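Local coordinates for protein flagellar assembly factor FliW (Geobacillus thermodenitrificans, PDB 5DMD) that probably binds the translational repressor CsrA and keeps it off its target mRNAs, flagellin among them, and takes part in flagellum assembly, at residues 58-63 and 91-96. The protein carries 1 engineered substitution. Sequence-based numbering, arbitrary orientation.
Sequences FVLIEP and ALYVIL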
loop_
_atom_site.group_PDB
_atom_site.type_symbol
_atom_site.label_atom_id
_atom_site.label_comp_id
_atom_site.label_asym_id
_atom_site.label_seq_id
_atom_site.Cartn_x
_atom_site.Cartn_y
_atom_site.Cartn_z
ATOM N N PHE A 58 2.622 -7.340 1.564
ATOM C CA PHE A 58 3.370 -6.334 0.813
ATOM C C PHE A 58 3.967 -5.276 1.733
ATOM O O PHE A 58 3.365 -4.898 2.745
ATOM C CB PHE A 58 2.452 -5.657 -0.209
ATOM C CG PHE A 58 1.767 -6.619 -1.139
ATOM C CD1 PHE A 58 0.538 -7.174 -0.815
ATOM C CD2 PHE A 58 2.354 -6.958 -2.350
ATOM C CE1 PHE A 58 -0.089 -8.067 -1.679
ATOM C CE2 PHE A 58 1.729 -7.845 -3.224
ATOM C CZ PHE A 58 0.511 -8.399 -2.889
ATOM N N VAL A 59 5.156 -4.792 1.369
ATOM C CA VAL A 59 5.828 -3.742 2.129
ATOM C C VAL A 59 5.366 -2.388 1.614
ATOM O O VAL A 59 5.541 -2.081 0.431
ATOM C CB VAL A 59 7.353 -3.865 2.021
ATOM C CG1 VAL A 59 8.006 -2.755 2.821
ATOM C CG2 VAL A 59 7.810 -5.234 2.505
ATOM N N LEU A 60 4.808 -1.571 2.507
ATOM C CA LEU A 60 4.260 -0.267 2.167
ATOM C C LEU A 60 5.046 0.839 2.854
ATOM O O LEU A 60 5.602 0.652 3.942
ATOM C CB LEU A 60 2.808 -0.156 2.631
ATOM C CG LEU A 60 1.682 -0.687 1.737
ATOM C CD1 LEU A 60 1.958 -2.065 1.183
ATOM C CD2 LEU A 60 0.396 -0.687 2.559
ATOM N N ILE A 61 5.071 2.005 2.212
ATOM C CA ILE A 61 5.478 3.243 2.860
ATOM C C ILE A 61 4.379 4.263 2.643
ATOM O O ILE A 61 3.604 4.181 1.683
ATOM C CB ILE A 61 6.806 3.828 2.325
ATOM C CG1 ILE A 61 6.749 4.054 0.809
ATOM C CG2 ILE A 61 7.975 2.927 2.670
ATOM C CD1 ILE A 61 7.835 5.010 0.283
ATOM N N GLU A 62 4.320 5.232 3.530
ATOM C CA GLU A 62 3.580 6.432 3.211
ATOM C C GLU A 62 4.405 7.223 2.196
ATOM O O GLU A 62 5.583 7.514 2.449
ATOM C CB GLU A 62 3.375 7.238 4.485
ATOM C CG GLU A 62 2.645 8.529 4.268
ATOM C CD GLU A 62 1.171 8.358 4.516
ATOM O OE1 GLU A 62 0.380 8.620 3.586
ATOM O OE2 GLU A 62 0.802 7.909 5.615
ATOM N N PRO A 63 3.849 7.551 1.029
ATOM C CA PRO A 63 4.698 8.033 -0.075
ATOM C C PRO A 63 5.425 9.330 0.210
ATOM O O PRO A 63 6.553 9.506 -0.265
ATOM C CB PRO A 63 3.721 8.182 -1.249
ATOM C CG PRO A 63 2.353 8.104 -0.637
ATOM C CD PRO A 63 2.472 7.289 0.594
ATOM N N ALA A 91 -5.940 7.557 3.852
ATOM C CA ALA A 91 -4.528 7.247 4.019
ATOM C C ALA A 91 -4.003 6.660 2.717
ATOM O O ALA A 91 -4.655 5.807 2.107
ATOM C CB ALA A 91 -4.318 6.232 5.139
ATOM N N LEU A 92 -2.837 7.135 2.283
ATOM C CA LEU A 92 -2.217 6.702 1.044
ATOM C C LEU A 92 -0.927 5.949 1.342
ATOM O O LEU A 92 -0.157 6.332 2.233
ATOM C CB LEU A 92 -1.856 7.901 0.162
ATOM C CG LEU A 92 -2.937 8.717 -0.545
ATOM C CD1 LEU A 92 -2.279 9.836 -1.348
ATOM C CD2 LEU A 92 -3.818 7.854 -1.433
ATOM N N TYR A 93 -0.672 4.904 0.563
ATOM C CA TYR A 93 0.546 4.114 0.679
ATOM C C TYR A 93 0.983 3.737 -0.720
ATOM O O TYR A 93 0.159 3.650 -1.634
ATOM C CB TYR A 93 0.320 2.807 1.462
ATOM C CG TYR A 93 -0.218 3.041 2.859
ATOM C CD1 TYR A 93 0.631 3.375 3.902
ATOM C CD2 TYR A 93 -1.576 2.950 3.123
ATOM C CE1 TYR A 93 0.140 3.612 5.172
ATOM C CE2 TYR A 93 -2.077 3.184 4.394
ATOM C CZ TYR A 93 -1.218 3.508 5.410
ATOM O OH TYR A 93 -1.727 3.733 6.674
ATOM N N VAL A 94 2.284 3.499 -0.881
ATOM C CA VAL A 94 2.789 2.866 -2.097
ATOM C C VAL A 94 3.571 1.615 -1.727
ATOM O O VAL A 94 4.171 1.525 -0.651
ATOM C CB VAL A 94 3.628 3.813 -2.980
ATOM C CG1 VAL A 94 2.736 4.894 -3.607
ATOM C CG2 VAL A 94 4.767 4.435 -2.172
ATOM N N ILE A 95 3.572 0.653 -2.629
ATOM C CA ILE A 95 4.214 -0.635 -2.385
ATOM C C ILE A 95 5.652 -0.613 -2.863
ATOM O O ILE A 95 5.949 -0.168 -3.974
ATOM C CB ILE A 95 3.414 -1.771 -3.041
ATOM C CG1 ILE A 95 2.019 -1.813 -2.436
ATOM C CG2 ILE A 95 4.114 -3.131 -2.860
ATOM C CD1 ILE A 95 1.102 -2.809 -3.083
ATOM N N LEU A 96 6.547 -1.137 -2.034
ATOM C CA LEU A 96 7.959 -1.203 -2.360
ATOM C C LEU A 96 8.323 -2.516 -3.033
ATOM O O LEU A 96 7.767 -3.576 -2.730
ATOM C CB LEU A 96 8.806 -1.055 -1.095
ATOM C CG LEU A 96 8.605 0.189 -0.231
ATOM C CD1 LEU A 96 9.675 0.229 0.866
ATOM C CD2 LEU A 96 8.643 1.457 -1.080
HETATM O O HOH W 1 6.359 -5.369 -1.171
HETATM O O HOH W 2 -1.948 9.808 3.476
#
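Ile61 and Val94 form a hydrogen-bonded antiparallel pair between neighbouring strands of the main FliW sheet, each amide reaching the other's carbonyl (Ile61 N to Val94 O and Val94 N to Ile61 O, both 3.0 Å). Beyond the non-hydrogen-bonded pair Leu60–Ile95, Leu96 N gives Val59 O an almost straight 2.8 Å bond. There the strands part, and a water bridges Val59 N and Leu96 O instead of a direct bond. On the Ile61 face, Ile61 CG1 meets Val94 CG2 at 3.6 Å, while Ile61 CG2 touches Leu96 CD1 at 3.7 Å. With chi1 at 56°, Ile61 tucks CG1 between its own N and carbonyl carbon, where it reaches Val94 and Leu96 CD2 together; Phe45 of strand 45-50 packs against both Ile61 and Leu96. Cutting this side chain back to an alanine would probably open a gap beside Val94 and Leu96 and leave Phe45 less firmly packed. Across the sheet, Leu60 splits its branches: Leu60 CD1 lies 3.6 Å from Ile95 CG1, Leu60 CD2 3.7 Å from Tyr93 CB. Past the strand end, Glu62 bends at chi2 (94°), bringing Glu62 OE1 within 2.7 Å of Leu92 O. Both are acceptors, so the closeness may mean that the Glu62 carboxyl group carries a proton; a water also links OE1 to Leu92 N. Three backbone bonds thus fix the register, while two waters satisfy Val59 N, Leu96 O and Leu92 N.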